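Local atomic coordinates of proline iminopeptidase-related protein (Thermus thermophilus, PDB entry 2YYS), a protein that is of unknown function but belongs to the S33 peptidase family of alpha/beta hydrolases and may act as a peptidase. Residues A27-H32 with V56-R61. Numbering follows the deposited sequence.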
loop_
_atom_site.group_PDB
_atom_site.type_symbol
_atom_site.label_atom_id
_atom_site.label_comp_id
_atom_site.label_asym_id
_atom_site.label_seq_id
_atom_site.Cartn_x
_atom_site.Cartn_y
_atom_site.Cartn_z
ATOM N N ALA A 27 -1.292 -2.264 18.184
ATOM C CA ALA A 27 -0.563 -2.824 17.061
ATOM C C ALA A 27 -1.082 -2.319 15.713
ATOM O O ALA A 27 -2.293 -2.202 15.513
ATOM C CB ALA A 27 -0.638 -4.320 17.116
ATOM N N LEU A 28 -0.145 -2.022 14.806
ATOM C CA LEU A 28 -0.430 -1.694 13.408
ATOM C C LEU A 28 0.402 -2.557 12.502
ATOM O O LEU A 28 1.603 -2.703 12.732
ATOM C CB LEU A 28 -0.076 -0.230 13.116
ATOM C CG LEU A 28 -0.846 0.772 13.953
ATOM C CD1 LEU A 28 -0.264 2.156 13.810
ATOM C CD2 LEU A 28 -2.316 0.759 13.538
ATOM N N PHE A 29 -0.232 -3.120 11.474
ATOM C CA PHE A 29 0.455 -3.853 10.433
ATOM C C PHE A 29 0.533 -2.993 9.178
ATOM O O PHE A 29 -0.443 -2.333 8.806
ATOM C CB PHE A 29 -0.265 -5.174 10.162
ATOM C CG PHE A 29 0.027 -6.220 11.196
ATOM C CD1 PHE A 29 0.791 -7.319 10.893
ATOM C CD2 PHE A 29 -0.414 -6.060 12.495
ATOM C CE1 PHE A 29 1.081 -8.272 11.858
ATOM C CE2 PHE A 29 -0.122 -7.009 13.462
ATOM C CZ PHE A 29 0.630 -8.103 13.145
ATOM N N VAL A 30 1.696 -2.998 8.532
ATOM C CA VAL A 30 1.940 -2.143 7.376
ATOM C C VAL A 30 1.901 -2.986 6.121
ATOM O O VAL A 30 2.586 -4.004 6.025
ATOM C CB VAL A 30 3.273 -1.404 7.501
ATOM C CG1 VAL A 30 3.543 -0.495 6.288
ATOM C CG2 VAL A 30 3.262 -0.576 8.757
ATOM N N LEU A 31 1.062 -2.572 5.177
ATOM C CA LEU A 31 0.895 -3.267 3.911
ATOM C C LEU A 31 1.436 -2.404 2.762
ATOM O O LEU A 31 0.791 -1.438 2.334
ATOM C CB LEU A 31 -0.582 -3.622 3.709
ATOM C CG LEU A 31 -1.093 -4.742 4.628
ATOM C CD1 LEU A 31 -2.618 -4.800 4.650
ATOM C CD2 LEU A 31 -0.522 -6.088 4.194
ATOM N N HIS A 32 2.630 -2.733 2.274
ATOM C CA HIS A 32 3.224 -2.003 1.151
ATOM C C HIS A 32 2.502 -2.326 -0.169
ATOM O O HIS A 32 1.676 -3.247 -0.251
ATOM C CB HIS A 32 4.719 -2.317 1.009
ATOM C CG HIS A 32 4.979 -3.707 0.535
ATOM N ND1 HIS A 32 5.427 -4.706 1.370
ATOM C CD2 HIS A 32 4.804 -4.279 -0.675
ATOM C CE1 HIS A 32 5.530 -5.828 0.685
ATOM N NE2 HIS A 32 5.158 -5.597 -0.560
ATOM N N VAL A 56 4.392 -3.412 12.848
ATOM C CA VAL A 56 4.943 -4.567 12.174
ATOM C C VAL A 56 5.084 -4.211 10.696
ATOM O O VAL A 56 4.100 -4.245 9.927
ATOM C CB VAL A 56 4.034 -5.796 12.386
ATOM C CG1 VAL A 56 4.632 -7.026 11.739
ATOM C CG2 VAL A 56 3.826 -6.029 13.856
ATOM N N TYR A 57 6.285 -3.792 10.320
ATOM C CA TYR A 57 6.621 -3.602 8.918
ATOM C C TYR A 57 7.031 -4.959 8.390
ATOM O O TYR A 57 7.780 -5.674 9.037
ATOM C CB TYR A 57 7.763 -2.591 8.724
ATOM C CG TYR A 57 7.567 -1.255 9.411
ATOM C CD1 TYR A 57 6.926 -0.207 8.772
ATOM C CD2 TYR A 57 8.050 -1.037 10.695
ATOM C CE1 TYR A 57 6.759 1.026 9.407
ATOM C CE2 TYR A 57 7.890 0.178 11.330
ATOM C CZ TYR A 57 7.243 1.210 10.682
ATOM O OH TYR A 57 7.077 2.422 11.334
ATOM N N PHE A 58 6.502 -5.343 7.244
ATOM C CA PHE A 58 6.942 -6.572 6.618
ATOM C C PHE A 58 6.908 -6.497 5.114
ATOM O O PHE A 58 6.167 -5.696 4.526
ATOM C CB PHE A 58 6.163 -7.786 7.154
ATOM C CG PHE A 58 4.726 -7.860 6.717
ATOM C CD1 PHE A 58 4.341 -8.741 5.724
ATOM C CD2 PHE A 58 3.746 -7.117 7.363
ATOM C CE1 PHE A 58 3.021 -8.839 5.336
ATOM C CE2 PHE A 58 2.409 -7.211 6.980
ATOM C CZ PHE A 58 2.042 -8.069 5.972
ATOM N N ASP A 59 7.758 -7.313 4.500
ATOM C CA ASP A 59 7.739 -7.492 3.076
ATOM C C ASP A 59 6.893 -8.726 2.796
ATOM O O ASP A 59 7.060 -9.766 3.431
ATOM C CB ASP A 59 9.146 -7.687 2.520
ATOM C CG ASP A 59 9.994 -6.446 2.601
ATOM O OD1 ASP A 59 9.531 -5.410 3.138
ATOM O OD2 ASP A 59 11.160 -6.425 2.147
ATOM N N GLN A 60 6.016 -8.605 1.815
ATOM C CA GLN A 60 5.058 -9.631 1.478
ATOM C C GLN A 60 5.764 -10.833 0.857
ATOM O O GLN A 60 6.966 -10.793 0.537
ATOM C CB GLN A 60 3.966 -9.059 0.565
ATOM C CG GLN A 60 2.980 -8.146 1.322
ATOM C CD GLN A 60 2.415 -7.009 0.473
ATOM O OE1 GLN A 60 2.201 -7.178 -0.725
ATOM N NE2 GLN A 60 2.177 -5.852 1.094
ATOM N N ARG A 61 5.009 -11.913 0.742
ATOM C CA ARG A 61 5.550 -13.199 0.360
ATOM C C ARG A 61 6.317 -13.067 -0.949
ATOM O O ARG A 61 5.846 -12.435 -1.895
ATOM C CB ARG A 61 4.441 -14.245 0.256
ATOM C CG ARG A 61 3.358 -13.932 -0.775
ATOM C CD ARG A 61 2.518 -15.125 -1.149
ATOM N NE ARG A 61 2.035 -15.824 0.035
ATOM C CZ ARG A 61 1.554 -17.068 0.055
ATOM N NH1 ARG A 61 1.136 -17.597 1.201
ATOM N NH2 ARG A 61 1.468 -17.781 -1.061
HETATM O O HOH W 1 3.494 -5.291 3.691
HETATM O O HOH W 2 1.298 -5.230 -2.472
#
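Two neighbouring parallel strands of an alpha/beta-hydrolase sheet, joined in a beta-alpha-beta unit through helix 40-46, meet here and then part into the loops that follow them. Strand 27-31 and the 56-58 part of strand 54-58 run at 17°, and their pairing rests on V56, whose N donates to L28 O (2.9 Å) and whose O accepts from V30 N (3.0 Å). On the sheet face that carries F29 and V56, under helix 78-91, the valine lies over the phenylalanine ring: V56 CB stands 4.0 Å from the F29 ring centroid, close to the ring normal, as a CH-pi contact requires. F58 CZ packs against L31 CD2 on the same side. V30 CG2, anti to its own carbonyl carbon, reaches Y57 CD1 on the other face.

Past V30 and Y57 the backbones diverge, and the CA atoms of H32 and D59 are 7.4 Å apart. Water 1 fills the fork: it donates to V30 O and F58 O and accepts from H32 N and Q60 NE2. The HGGPG sequence beginning at H32 matches the segment that contributes to the oxyanion hole in S33 relatives, so this junction probably borders the active site. The Q60 amide stacks on the H32 imidazole with planes 5° apart, NE2 over the ring centre and 3.3 Å above its plane, while F58 O sits at the ring edge, where the ND1 bond to it is weak. Q60 NE2 reaches H32 O at 3.0 Å with an N-H...O angle of 160°. With an alanine here, the imidazole face is likely to lose its amide cover, and H32 O and water 1 the donor NE2. Water 2 links the same H32 O to Q60 OE1, donating to both.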